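Local atomic coordinates of LP04448p (Drosophila melanogaster, PDB entry 2QK2), a protein that probably binds tubulin through its TOG domains and tracks microtubule plus ends as an XMAP215-family protein, seen here as TOG domain 2. Residues T202-M207 / K226-Q231; T153-A158 / R193-E198; V10-K15 / G52-L57; E37-L42 / G78-L83. All coordinates share one frame; numbering follows the deposited sequence.

Interaction 1: residues T202-M207 / K226-Q231; sequences TLIKLM and KIKECQ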
loop_
_atom_site.group_PDB
_atom_site.type_symbol
_atom_site.label_atom_id
_atom_site.label_comp_id
_atom_site.label_asym_id
_atom_site.label_seq_id
_atom_site.Cartn_x
_atom_site.Cartn_y
_atom_site.Cartn_z
ATOM N N THR A 202 4.182 11.845 11.293
ATOM C CA THR A 202 5.177 11.504 10.287
ATOM C C THR A 202 5.248 12.642 9.277
ATOM O O THR A 202 6.328 13.002 8.806
ATOM C CB THR A 202 4.814 10.178 9.579
ATOM O OG1 THR A 202 4.623 9.155 10.566
ATOM C CG2 THR A 202 5.933 9.750 8.635
ATOM N N LEU A 203 4.094 13.220 8.957
ATOM C CA LEU A 203 4.039 14.327 8.015
ATOM C C LEU A 203 4.863 15.511 8.516
ATOM O O LEU A 203 5.541 16.173 7.731
ATOM C CB LEU A 203 2.594 14.771 7.791
ATOM C CG LEU A 203 2.413 15.929 6.804
ATOM C CD1 LEU A 203 2.909 15.505 5.420
ATOM C CD2 LEU A 203 0.945 16.330 6.742
ATOM N N ILE A 204 4.794 15.785 9.818
ATOM C CA ILE A 204 5.551 16.891 10.403
ATOM C C ILE A 204 7.042 16.554 10.370
ATOM O O ILE A 204 7.885 17.412 10.075
ATOM C CB ILE A 204 5.135 17.162 11.876
ATOM C CG1 ILE A 204 3.655 17.555 11.947
ATOM C CG2 ILE A 204 5.990 18.278 12.456
ATOM C CD1 ILE A 204 3.168 17.820 13.366
ATOM N N LYS A 205 7.359 15.299 10.676
ATOM C CA LYS A 205 8.737 14.822 10.653
ATOM C C LYS A 205 9.357 15.078 9.279
ATOM O O LYS A 205 10.507 15.499 9.175
ATOM C CB LYS A 205 8.782 13.320 10.941
ATOM C CG LYS A 205 9.689 12.929 12.091
ATOM C CD LYS A 205 11.144 13.249 11.805
ATOM C CE LYS A 205 11.960 13.263 13.097
ATOM N NZ LYS A 205 11.697 12.083 13.983
ATOM N N LEU A 206 8.585 14.838 8.225
ATOM C CA LEU A 206 9.075 15.022 6.863
ATOM C C LEU A 206 9.063 16.457 6.337
ATOM O O LEU A 206 10.030 16.899 5.718
ATOM C CB LEU A 206 8.269 14.152 5.892
ATOM C CG LEU A 206 8.646 14.249 4.404
ATOM C CD1 LEU A 206 9.966 13.526 4.171
ATOM C CD2 LEU A 206 7.554 13.632 3.543
HETATM N N MSE A 207 7.971 17.179 6.567
HETATM C CA MSE A 207 7.850 18.532 6.046
HETATM C C MSE A 207 8.303 19.651 6.977
HETATM O O MSE A 207 8.508 20.779 6.525
HETATM C CB MSE A 207 6.402 18.794 5.608
HETATM C CG MSE A 207 5.848 17.782 4.608
HETATM SE SE MSE A 207 6.906 17.631 2.979
HETATM C CE MSE A 207 6.337 19.251 2.092
ATOM N N LYS A 226 -0.443 13.480 21.073
ATOM C CA LYS A 226 -0.346 12.180 20.407
ATOM C C LYS A 226 0.474 12.343 19.135
ATOM O O LYS A 226 1.367 11.548 18.848
ATOM C CB LYS A 226 -1.726 11.654 20.020
ATOM C CG LYS A 226 -2.643 11.364 21.176
ATOM C CD LYS A 226 -3.894 10.634 20.696
ATOM C CE LYS A 226 -4.893 10.438 21.829
ATOM N NZ LYS A 226 -5.505 11.726 22.268
ATOM N N ILE A 227 0.153 13.388 18.377
ATOM C CA ILE A 227 0.847 13.678 17.134
ATOM C C ILE A 227 2.342 13.889 17.374
ATOM O O ILE A 227 3.175 13.325 16.660
ATOM C CB ILE A 227 0.245 14.930 16.458
ATOM C CG1 ILE A 227 -1.198 14.629 16.025
ATOM C CG2 ILE A 227 1.103 15.361 15.263
ATOM C CD1 ILE A 227 -1.945 15.841 15.498
ATOM N N LYS A 228 2.687 14.694 18.377
ATOM C CA LYS A 228 4.100 14.942 18.666
ATOM C C LYS A 228 4.823 13.676 19.108
ATOM O O LYS A 228 5.993 13.487 18.787
ATOM C CB LYS A 228 4.259 16.046 19.718
ATOM C CG LYS A 228 4.642 17.400 19.116
ATOM C CD LYS A 228 3.717 17.787 17.957
ATOM C CE LYS A 228 4.087 19.135 17.330
ATOM N NZ LYS A 228 5.468 19.183 16.762
ATOM N N GLU A 229 4.138 12.807 19.844
ATOM C CA GLU A 229 4.758 11.558 20.267
ATOM C C GLU A 229 5.140 10.781 19.011
ATOM O O GLU A 229 6.281 10.337 18.853
ATOM C CB GLU A 229 3.787 10.716 21.086
ATOM C CG GLU A 229 3.755 11.045 22.555
ATOM C CD GLU A 229 2.910 10.060 23.334
ATOM O OE1 GLU A 229 1.664 10.113 23.220
ATOM O OE2 GLU A 229 3.498 9.222 24.049
ATOM N N CYS A 230 4.169 10.623 18.116
ATOM C CA CYS A 230 4.395 9.910 16.869
ATOM C C CYS A 230 5.484 10.606 16.061
ATOM O O CYS A 230 6.341 9.949 15.470
ATOM C CB CYS A 230 3.099 9.842 16.062
ATOM S SG CYS A 230 1.806 8.852 16.849
ATOM N N GLN A 231 5.459 11.935 16.043
ATOM C CA GLN A 231 6.461 12.689 15.304
ATOM C C GLN A 231 7.859 12.284 15.760
ATOM O O GLN A 231 8.756 12.078 14.939
ATOM C CB GLN A 231 6.278 14.188 15.533
ATOM C CG GLN A 231 7.200 15.061 14.695
ATOM C CD GLN A 231 7.124 16.535 15.078
ATOM O OE1 GLN A 231 6.058 17.050 15.412
ATOM N NE2 GLN A 231 8.258 17.221 15.014
#
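Ile204 and the amide of Gln231 form the tight part of this contact. The CG2 methyl of Ile204 stands over the face of the Gln231 amide, 3.3 Å from CD, while its CD1 reaches past the oxygen end and meets CG2 of Ile227 at 3.7 Å. The two isoleucine side chains cross at about a right angle. Gln231 is brought over the isoleucine because CG is anti to the backbone N (chi1 -175°) and the chain beyond it is extended. One turn earlier on the same helix, Lys228 NZ donates to Gln231 OE1 at 2.6 Å, in the carbonyl plane and on a lone pair, which fixes the rotation of the amide above the methyl. The same NZ makes a salt bridge with Asp209, and helix 209-212 packs on Ile204 through Asp209 and Val212. Segments 202-207 and 226-231 belong to the last long helices of the HEAT-repeat array of this TOG domain, and their axes pass 8.6 Å apart at a crossing angle of -56°. With only a methyl at Gln231, as in an alanine, Lys228 is likely to lose its amide acceptor and the Ile204 methyl its flat cover. The looser, partly solvent-facing side is held by Lys205. Its bent chain runs alongside the backbone carbonyl of Gln231, and NZ donates to Gln231 O at 3.1 Å, in the carbonyl plane. That ammonium also bonds Ala234 O, so it ties helix 190-207 to the chain leaving helix 221-233.

Interaction 2: residues T153-A158 / R193-E198; sequences TALFIA and RDSSAE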
loop_
_atom_site.group_PDB
_atom_site.type_symbol
_atom_site.label_atom_id
_atom_site.label_comp_id
_atom_site.label_asym_id
_atom_site.label_seq_id
_atom_site.Cartn_x
_atom_site.Cartn_y
_atom_site.Cartn_z
ATOM N N THR A 153 -5.821 3.182 6.070
ATOM C CA THR A 153 -5.500 4.176 5.057
ATOM C C THR A 153 -4.545 5.192 5.689
ATOM O O THR A 153 -3.548 5.577 5.082
ATOM C CB THR A 153 -6.762 4.910 4.544
ATOM O OG1 THR A 153 -7.643 3.971 3.915
ATOM C CG2 THR A 153 -6.381 5.977 3.524
ATOM N N ALA A 154 -4.842 5.608 6.919
ATOM C CA ALA A 154 -3.987 6.570 7.613
ATOM C C ALA A 154 -2.613 5.969 7.871
ATOM O O ALA A 154 -1.603 6.652 7.755
ATOM C CB ALA A 154 -4.629 6.998 8.940
ATOM N N LEU A 155 -2.573 4.691 8.235
ATOM C CA LEU A 155 -1.301 4.023 8.496
ATOM C C LEU A 155 -0.515 3.877 7.191
ATOM O O LEU A 155 0.722 3.952 7.180
ATOM C CB LEU A 155 -1.539 2.655 9.133
ATOM C CG LEU A 155 -2.095 2.695 10.569
ATOM C CD1 LEU A 155 -2.396 1.276 11.041
ATOM C CD2 LEU A 155 -1.082 3.371 11.500
ATOM N N PHE A 156 -1.233 3.660 6.094
ATOM C CA PHE A 156 -0.587 3.545 4.783
ATOM C C PHE A 156 0.123 4.871 4.481
ATOM O O PHE A 156 1.259 4.891 4.016
ATOM C CB PHE A 156 -1.628 3.251 3.697
ATOM C CG PHE A 156 -1.155 3.574 2.301
ATOM C CD1 PHE A 156 -0.066 2.909 1.751
ATOM C CD2 PHE A 156 -1.796 4.553 1.547
ATOM C CE1 PHE A 156 0.381 3.212 0.463
ATOM C CE2 PHE A 156 -1.358 4.866 0.258
ATOM C CZ PHE A 156 -0.269 4.193 -0.283
ATOM N N ILE A 157 -0.559 5.978 4.749
ATOM C CA ILE A 157 0.010 7.308 4.528
ATOM C C ILE A 157 1.269 7.508 5.383
ATOM O O ILE A 157 2.278 8.053 4.913
ATOM C CB ILE A 157 -1.035 8.400 4.853
ATOM C CG1 ILE A 157 -2.185 8.322 3.837
ATOM C CG2 ILE A 157 -0.392 9.779 4.837
ATOM C CD1 ILE A 157 -3.352 9.238 4.154
ATOM N N ALA A 158 1.216 7.056 6.633
ATOM C CA ALA A 158 2.356 7.182 7.536
ATOM C C ALA A 158 3.570 6.436 6.984
ATOM O O ALA A 158 4.662 6.998 6.887
ATOM C CB ALA A 158 1.996 6.640 8.925
ATOM N N ARG A 193 -8.197 7.286 15.294
ATOM C CA ARG A 193 -7.546 8.471 15.836
ATOM C C ARG A 193 -6.039 8.250 15.973
ATOM O O ARG A 193 -5.245 9.092 15.550
ATOM C CB ARG A 193 -8.149 8.846 17.199
ATOM C CG ARG A 193 -7.371 9.936 17.937
ATOM C CD ARG A 193 -8.087 10.404 19.204
ATOM N NE ARG A 193 -8.453 9.304 20.099
ATOM C CZ ARG A 193 -7.594 8.430 20.623
ATOM N NH1 ARG A 193 -6.298 8.511 20.350
ATOM N NH2 ARG A 193 -8.034 7.473 21.429
ATOM N N ASP A 194 -5.642 7.123 16.560
ATOM C CA ASP A 194 -4.220 6.835 16.727
ATOM C C ASP A 194 -3.504 6.763 15.381
ATOM O O ASP A 194 -2.396 7.275 15.229
ATOM C CB ASP A 194 -4.003 5.509 17.464
ATOM C CG ASP A 194 -4.451 5.559 18.919
ATOM O OD1 ASP A 194 -4.571 6.673 19.480
ATOM O OD2 ASP A 194 -4.670 4.474 19.501
ATOM N N SER A 195 -4.136 6.110 14.411
ATOM C CA SER A 195 -3.545 5.977 13.082
ATOM C C SER A 195 -3.400 7.351 12.435
ATOM O O SER A 195 -2.380 7.649 11.812
ATOM C CB SER A 195 -4.412 5.062 12.214
ATOM O OG SER A 195 -4.437 3.747 12.750
ATOM N N SER A 196 -4.412 8.196 12.596
ATOM C CA SER A 196 -4.360 9.536 12.027
ATOM C C SER A 196 -3.245 10.350 12.681
ATOM O O SER A 196 -2.559 11.128 12.014
ATOM C CB SER A 196 -5.698 10.252 12.223
ATOM O OG SER A 196 -6.743 9.535 11.591
ATOM N N ALA A 197 -3.072 10.175 13.990
ATOM C CA ALA A 197 -2.028 10.893 14.714
ATOM C C ALA A 197 -0.658 10.452 14.206
ATOM O O ALA A 197 0.252 11.272 14.059
ATOM C CB ALA A 197 -2.138 10.617 16.221
ATOM N N GLU A 198 -0.511 9.156 13.943
ATOM C CA GLU A 198 0.762 8.628 13.454
ATOM C C GLU A 198 1.106 9.208 12.086
ATOM O O GLU A 198 2.257 9.563 11.824
ATOM C CB GLU A 198 0.719 7.100 13.370
ATOM C CG GLU A 198 2.096 6.479 13.168
ATOM C CD GLU A 198 2.087 4.968 13.294
ATOM O OE1 GLU A 198 1.226 4.429 14.018
ATOM O OE2 GLU A 198 2.957 4.317 12.684
#
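Ala154 sets its methyl against the backbone of Ser195, with CB 3.7 Å from Ser195 O, and the two CB atoms lie 3.8 Å apart. Side chains this small let the helices come close: the axes of segments 153-158 and 193-198 pass at 7.9 Å and run in nearly the same direction, 19° apart. Leu155 follows, turning its isobutyl group across the hydroxyl of Ser195. Its CG sits 3.4 Å from Ser195 OG, and both methyls lie around the same oxygen. CD2 goes on to Glu198 OE1 at 3.6 Å, the glutamate arriving on an extended chain whose CG is anti to its backbone N (chi1 -167°). Replacing Leu155 by an alanine would probably open a gap beside the Ser195 hydroxyl and leave the Glu198 carboxylate without the methyl beside it. One turn on, Ala158 closes the row, with CB 4.1 Å from Glu198 O and near the glutamate CG. These two helices, 147-161 and 190-207, stand side by side in the HEAT-repeat solenoid of the TOG domain, and Leu181 of helix 171-185 packs on Ala154 and Ile157. No hydrogen bond passes directly between the two segments. The Ser195 hydroxyl instead bonds Ser151 OG and Thr191 O, and that of Ser196 bonds Thr184 OG1 and Val192 O, so the buried polar groups are satisfied by neighbouring turns and helices. Across the segments themselves, cohesion therefore rests on van der Waals fit: methyls and the leucine methine against backbone, hydroxyl and carboxylate oxygens.

Interaction 3: residues V10-K15 / G52-L57; sequences VDILSK and GEYGAL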
loop_
_atom_site.group_PDB
_atom_site.type_symbol
_atom_site.label_atom_id
_atom_site.label_comp_id
_atom_site.label_asym_id
_atom_site.label_seq_id
_atom_site.Cartn_x
_atom_site.Cartn_y
_atom_site.Cartn_z
ATOM N N VAL A 10 14.331 -11.867 -15.124
ATOM C CA VAL A 10 13.789 -13.153 -15.531
ATOM C C VAL A 10 12.393 -13.024 -16.136
ATOM O O VAL A 10 11.573 -12.230 -15.677
ATOM C CB VAL A 10 13.730 -14.131 -14.340
ATOM C CG1 VAL A 10 13.042 -15.420 -14.755
ATOM C CG2 VAL A 10 15.141 -14.428 -13.850
ATOM N N ASP A 11 12.143 -13.812 -17.177
ATOM C CA ASP A 11 10.858 -13.826 -17.862
ATOM C C ASP A 11 9.957 -14.840 -17.167
ATOM O O ASP A 11 9.864 -15.988 -17.606
ATOM C CB ASP A 11 11.054 -14.240 -19.322
ATOM C CG ASP A 11 9.754 -14.270 -20.105
ATOM O OD1 ASP A 11 8.674 -14.340 -19.486
ATOM O OD2 ASP A 11 9.813 -14.238 -21.350
ATOM N N ILE A 12 9.297 -14.434 -16.087
ATOM C CA ILE A 12 8.424 -15.357 -15.374
ATOM C C ILE A 12 7.090 -15.566 -16.091
ATOM O O ILE A 12 6.409 -16.565 -15.866
ATOM C CB ILE A 12 8.127 -14.882 -13.929
ATOM C CG1 ILE A 12 7.408 -13.534 -13.957
ATOM C CG2 ILE A 12 9.420 -14.813 -13.128
ATOM C CD1 ILE A 12 6.792 -13.162 -12.624
ATOM N N LEU A 13 6.713 -14.628 -16.949
ATOM C CA LEU A 13 5.456 -14.768 -17.668
ATOM C C LEU A 13 5.460 -16.033 -18.523
ATOM O O LEU A 13 4.445 -16.721 -18.631
ATOM C CB LEU A 13 5.199 -13.538 -18.543
ATOM C CG LEU A 13 4.794 -12.279 -17.772
ATOM C CD1 LEU A 13 4.744 -11.088 -18.722
ATOM C CD2 LEU A 13 3.445 -12.506 -17.092
ATOM N N SER A 14 6.606 -16.350 -19.116
ATOM C CA SER A 14 6.704 -17.538 -19.958
ATOM C C SER A 14 6.903 -18.806 -19.140
ATOM O O SER A 14 6.854 -19.907 -19.681
ATOM C CB SER A 14 7.851 -17.387 -20.959
ATOM O OG SER A 14 9.090 -17.224 -20.294
ATOM N N LYS A 15 7.111 -18.652 -17.834
ATOM C CA LYS A 15 7.331 -19.801 -16.964
ATOM C C LYS A 15 6.099 -20.263 -16.212
ATOM O O LYS A 15 6.105 -21.324 -15.596
ATOM C CB LYS A 15 8.437 -19.496 -15.958
ATOM C CG LYS A 15 9.792 -19.263 -16.587
ATOM C CD LYS A 15 10.850 -19.100 -15.518
ATOM C CE LYS A 15 12.221 -18.923 -16.133
ATOM N NZ LYS A 15 13.261 -18.843 -15.072
ATOM N N GLY A 52 7.427 -6.703 -19.597
ATOM C CA GLY A 52 6.429 -7.549 -20.231
ATOM C C GLY A 52 5.015 -7.054 -20.024
ATOM O O GLY A 52 4.808 -6.000 -19.426
ATOM N N GLU A 53 4.040 -7.810 -20.522
ATOM C CA GLU A 53 2.633 -7.441 -20.380
ATOM C C GLU A 53 2.065 -8.102 -19.127
ATOM O O GLU A 53 1.553 -9.217 -19.188
ATOM C CB GLU A 53 1.840 -7.906 -21.604
ATOM C CG GLU A 53 2.348 -7.354 -22.931
ATOM C CD GLU A 53 2.396 -5.844 -22.946
ATOM O OE1 GLU A 53 1.385 -5.219 -22.556
ATOM O OE2 GLU A 53 3.439 -5.282 -23.345
ATOM N N TYR A 54 2.145 -7.410 -17.995
ATOM C CA TYR A 54 1.655 -7.966 -16.734
ATOM C C TYR A 54 0.200 -7.638 -16.433
ATOM O O TYR A 54 -0.343 -8.069 -15.410
ATOM C CB TYR A 54 2.539 -7.488 -15.576
ATOM C CG TYR A 54 3.941 -8.050 -15.618
ATOM C CD1 TYR A 54 4.979 -7.363 -16.255
ATOM C CD2 TYR A 54 4.226 -9.287 -15.044
ATOM C CE1 TYR A 54 6.275 -7.907 -16.315
ATOM C CE2 TYR A 54 5.500 -9.836 -15.098
ATOM C CZ TYR A 54 6.521 -9.145 -15.732
ATOM O OH TYR A 54 7.781 -9.703 -15.773
ATOM N N GLY A 55 -0.437 -6.884 -17.319
ATOM C CA GLY A 55 -1.823 -6.510 -17.102
ATOM C C GLY A 55 -2.757 -7.652 -16.718
ATOM O O GLY A 55 -3.526 -7.537 -15.756
ATOM N N ALA A 56 -2.703 -8.756 -17.463
ATOM C CA ALA A 56 -3.578 -9.897 -17.191
ATOM C C ALA A 56 -3.312 -10.479 -15.808
ATOM O O ALA A 56 -4.244 -10.841 -15.088
ATOM C CB ALA A 56 -3.392 -10.989 -18.270
ATOM N N LEU A 57 -2.039 -10.563 -15.439
ATOM C CA LEU A 57 -1.671 -11.107 -14.140
ATOM C C LEU A 57 -2.165 -10.201 -13.010
ATOM O O LEU A 57 -2.739 -10.674 -12.028
ATOM C CB LEU A 57 -0.149 -11.290 -14.050
ATOM C CG LEU A 57 0.368 -11.825 -12.709
ATOM C CD1 LEU A 57 -0.362 -13.117 -12.340
ATOM C CD2 LEU A 57 1.873 -12.057 -12.791
HETATM O O HOH W 1 8.070 -11.964 -17.404
#
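Leu13 meets Tyr54 in two ways at once: its side chain lies on the ring, and its backbone N reaches the phenol oxygen through a single water. CD1 of Leu13 sits over the centre of one face, 4.0 Å from the Tyr54 ring centroid and 13° off the normal, a CH-pi contact. CG follows toward the outer part of the ring, 3.7 Å from Tyr54 CE2. The side chain is swung there with CG anti to the carbonyl carbon of Leu13 (chi1 -73°). The water accepts from Leu13 N at 3.0 Å and donates to Tyr54 OH at 2.8 Å, while the phenol hydroxyl bonds Glu50 O. The ring is thus gripped at its polar end as well as covered on its face, and CG1 of Ile12 lies at its edge. Beyond the ring, the same Leu13 methyl touches Glu53 O and lies close to Gly52, where any CB would run into it. Segment 10-15 is turned in part by an Asx motif: Ser14 N donates to Asp11 OD1 at 2.9 Å, meeting that oxygen from above the carboxylate plane, and Ser14 OG returns a bond to Asp11 O. The loop that precedes helix 20-24 is in this way laid against the entry to helix 55-67. Backbone bonds of Val10 with Lys48 and Glu50 tie it to the chain after helix 29-45, Leu43 of that helix packs on Ile12, and Leu84 and Leu88 of helix 71-88 support the tyrosine.

Interaction 4: residues E37-L42 / G78-L83; sequences EVLEKL and GKCLAL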
loop_
_atom_site.group_PDB
_atom_site.type_symbol
_atom_site.label_atom_id
_atom_site.label_comp_id
_atom_site.label_asym_id
_atom_site.label_seq_id
_atom_site.Cartn_x
_atom_site.Cartn_y
_atom_site.Cartn_z
ATOM N N GLU A 37 0.286 -20.699 -5.665
ATOM C CA GLU A 37 1.476 -21.341 -5.087
ATOM C C GLU A 37 2.637 -21.283 -6.061
ATOM O O GLU A 37 3.750 -20.891 -5.710
ATOM C CB GLU A 37 1.239 -22.820 -4.803
ATOM C CG GLU A 37 0.506 -23.152 -3.544
ATOM C CD GLU A 37 0.594 -24.639 -3.250
ATOM O OE1 GLU A 37 1.715 -25.120 -2.964
ATOM O OE2 GLU A 37 -0.444 -25.328 -3.322
ATOM N N VAL A 38 2.371 -21.727 -7.283
ATOM C CA VAL A 38 3.384 -21.748 -8.323
ATOM C C VAL A 38 3.895 -20.342 -8.601
ATOM O O VAL A 38 5.098 -20.130 -8.739
ATOM C CB VAL A 38 2.824 -22.368 -9.622
ATOM C CG1 VAL A 38 3.856 -22.290 -10.728
ATOM C CG2 VAL A 38 2.450 -23.826 -9.372
ATOM N N LEU A 39 2.980 -19.381 -8.678
ATOM C CA LEU A 39 3.362 -17.999 -8.938
ATOM C C LEU A 39 4.210 -17.455 -7.794
ATOM O O LEU A 39 5.261 -16.853 -8.021
ATOM C CB LEU A 39 2.126 -17.114 -9.106
ATOM C CG LEU A 39 2.394 -15.606 -9.223
ATOM C CD1 LEU A 39 3.200 -15.305 -10.481
ATOM C CD2 LEU A 39 1.061 -14.865 -9.251
ATOM N N GLU A 40 3.756 -17.663 -6.563
ATOM C CA GLU A 40 4.510 -17.157 -5.426
ATOM C C GLU A 40 5.941 -17.680 -5.432
ATOM O O GLU A 40 6.870 -16.955 -5.078
ATOM C CB GLU A 40 3.833 -17.516 -4.103
ATOM C CG GLU A 40 4.431 -16.739 -2.933
ATOM C CD GLU A 40 3.630 -16.866 -1.649
ATOM O OE1 GLU A 40 2.382 -16.737 -1.700
ATOM O OE2 GLU A 40 4.253 -17.079 -0.585
ATOM N N LYS A 41 6.124 -18.932 -5.843
ATOM C CA LYS A 41 7.464 -19.515 -5.887
ATOM C C LYS A 41 8.304 -18.873 -6.991
ATOM O O LYS A 41 9.496 -18.598 -6.802
ATOM C CB LYS A 41 7.397 -21.026 -6.107
ATOM C CG LYS A 41 8.770 -21.689 -6.094
ATOM C CD LYS A 41 8.692 -23.177 -6.393
ATOM C CE LYS A 41 10.075 -23.812 -6.366
ATOM N NZ LYS A 41 10.020 -25.250 -6.764
ATOM N N LEU A 42 7.689 -18.646 -8.150
ATOM C CA LEU A 42 8.391 -18.008 -9.256
ATOM C C LEU A 42 8.863 -16.620 -8.829
ATOM O O LEU A 42 9.996 -16.232 -9.104
ATOM C CB LEU A 42 7.474 -17.864 -10.475
ATOM C CG LEU A 42 7.156 -19.129 -11.273
ATOM C CD1 LEU A 42 6.138 -18.813 -12.366
ATOM C CD2 LEU A 42 8.449 -19.683 -11.868
ATOM N N GLY A 78 -2.386 -11.212 -2.266
ATOM C CA GLY A 78 -1.811 -9.953 -1.832
ATOM C C GLY A 78 -0.295 -10.053 -1.823
ATOM O O GLY A 78 0.401 -9.160 -2.301
ATOM N N LYS A 79 0.218 -11.157 -1.288
ATOM C CA LYS A 79 1.658 -11.380 -1.225
ATOM C C LYS A 79 2.251 -11.395 -2.636
ATOM O O LYS A 79 3.249 -10.728 -2.911
ATOM C CB LYS A 79 1.951 -12.709 -0.519
ATOM C CG LYS A 79 3.431 -13.019 -0.363
ATOM C CD LYS A 79 4.093 -11.999 0.541
ATOM C CE LYS A 79 5.558 -12.324 0.782
ATOM N NZ LYS A 79 6.177 -11.327 1.708
ATOM N N CYS A 80 1.631 -12.154 -3.533
ATOM C CA CYS A 80 2.108 -12.222 -4.914
ATOM C C CYS A 80 2.129 -10.840 -5.572
ATOM O O CYS A 80 3.056 -10.518 -6.313
ATOM C CB CYS A 80 1.222 -13.158 -5.742
ATOM S SG CYS A 80 1.495 -14.919 -5.436
ATOM N N LEU A 81 1.107 -10.029 -5.304
ATOM C CA LEU A 81 1.028 -8.696 -5.884
ATOM C C LEU A 81 2.180 -7.834 -5.364
ATOM O O LEU A 81 2.781 -7.058 -6.113
ATOM C CB LEU A 81 -0.317 -8.047 -5.544
ATOM C CG LEU A 81 -0.620 -6.701 -6.216
ATOM C CD1 LEU A 81 -0.560 -6.841 -7.736
ATOM C CD2 LEU A 81 -1.995 -6.225 -5.787
ATOM N N ALA A 82 2.488 -7.989 -4.081
ATOM C CA ALA A 82 3.579 -7.245 -3.458
ATOM C C ALA A 82 4.912 -7.624 -4.105
ATOM O O ALA A 82 5.704 -6.754 -4.460
ATOM C CB ALA A 82 3.627 -7.541 -1.956
ATOM N N LEU A 83 5.154 -8.922 -4.268
ATOM C CA LEU A 83 6.403 -9.381 -4.868
ATOM C C LEU A 83 6.496 -8.948 -6.325
ATOM O O LEU A 83 7.579 -8.619 -6.815
ATOM C CB LEU A 83 6.527 -10.904 -4.763
ATOM C CG LEU A 83 6.608 -11.463 -3.334
ATOM C CD1 LEU A 83 6.522 -12.981 -3.361
ATOM C CD2 LEU A 83 7.898 -11.012 -2.680
#
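The Glu40 carboxylate carries Lys79 on one face: CG of the lysine stands above the flat group, 4.1 Å from Glu40 CD and equally far from both oxygens. The two side chains cross at about a right angle, and the lysine bends at chi2 (64°), carrying its ammonium away, which leaves a methylene to meet the acid. Further in, the thiol of Cys80 points into the facing helix, with SG 3.7 Å from both the backbone N and CB of Glu40. CD2 of Leu39 closes on the same sulfur at 3.8 Å. Leu83 CD1 adds a looser touch at the Glu40 CG. Helices 29-45 and 71-88 run in similar directions here, 29° apart with axes 9.6 Å from each other, as neighbours in the HEAT-repeat stack. Leu61 of helix 55-67, which lies between them in the chain, packs on both Leu39 and Cys80. Although Glu40 and Lys79 bear opposite charges, Glu40 OE2 and Lys79 NZ are 6.5 Å apart, and the lysine makes its salt bridge with Glu120. Attraction between the two is probably weak, leaving sulfur and hydrocarbon packing to join the helices.

Interactions 3 and 4 lie at the N-terminal side of the domain and interactions 1 and 2 at the other, with the centres of 1 and 3 about 40 Å apart. Interaction 2 is the buried contact; the other three are partly buried. Interactions 1 and 2 share helix 190-207 and touch where Cys230 packs on Glu198. Interactions 3 and 4 join where Leu57 meets Leu39, and their segments alternate along the chain. The side-by-side helix pairs of 2 and 4 lack direct hydrogen bonds across them, whereas the contacts nearer the ends of the array add polar links: a lysine to a carbonyl in 1, a bridging water in 3.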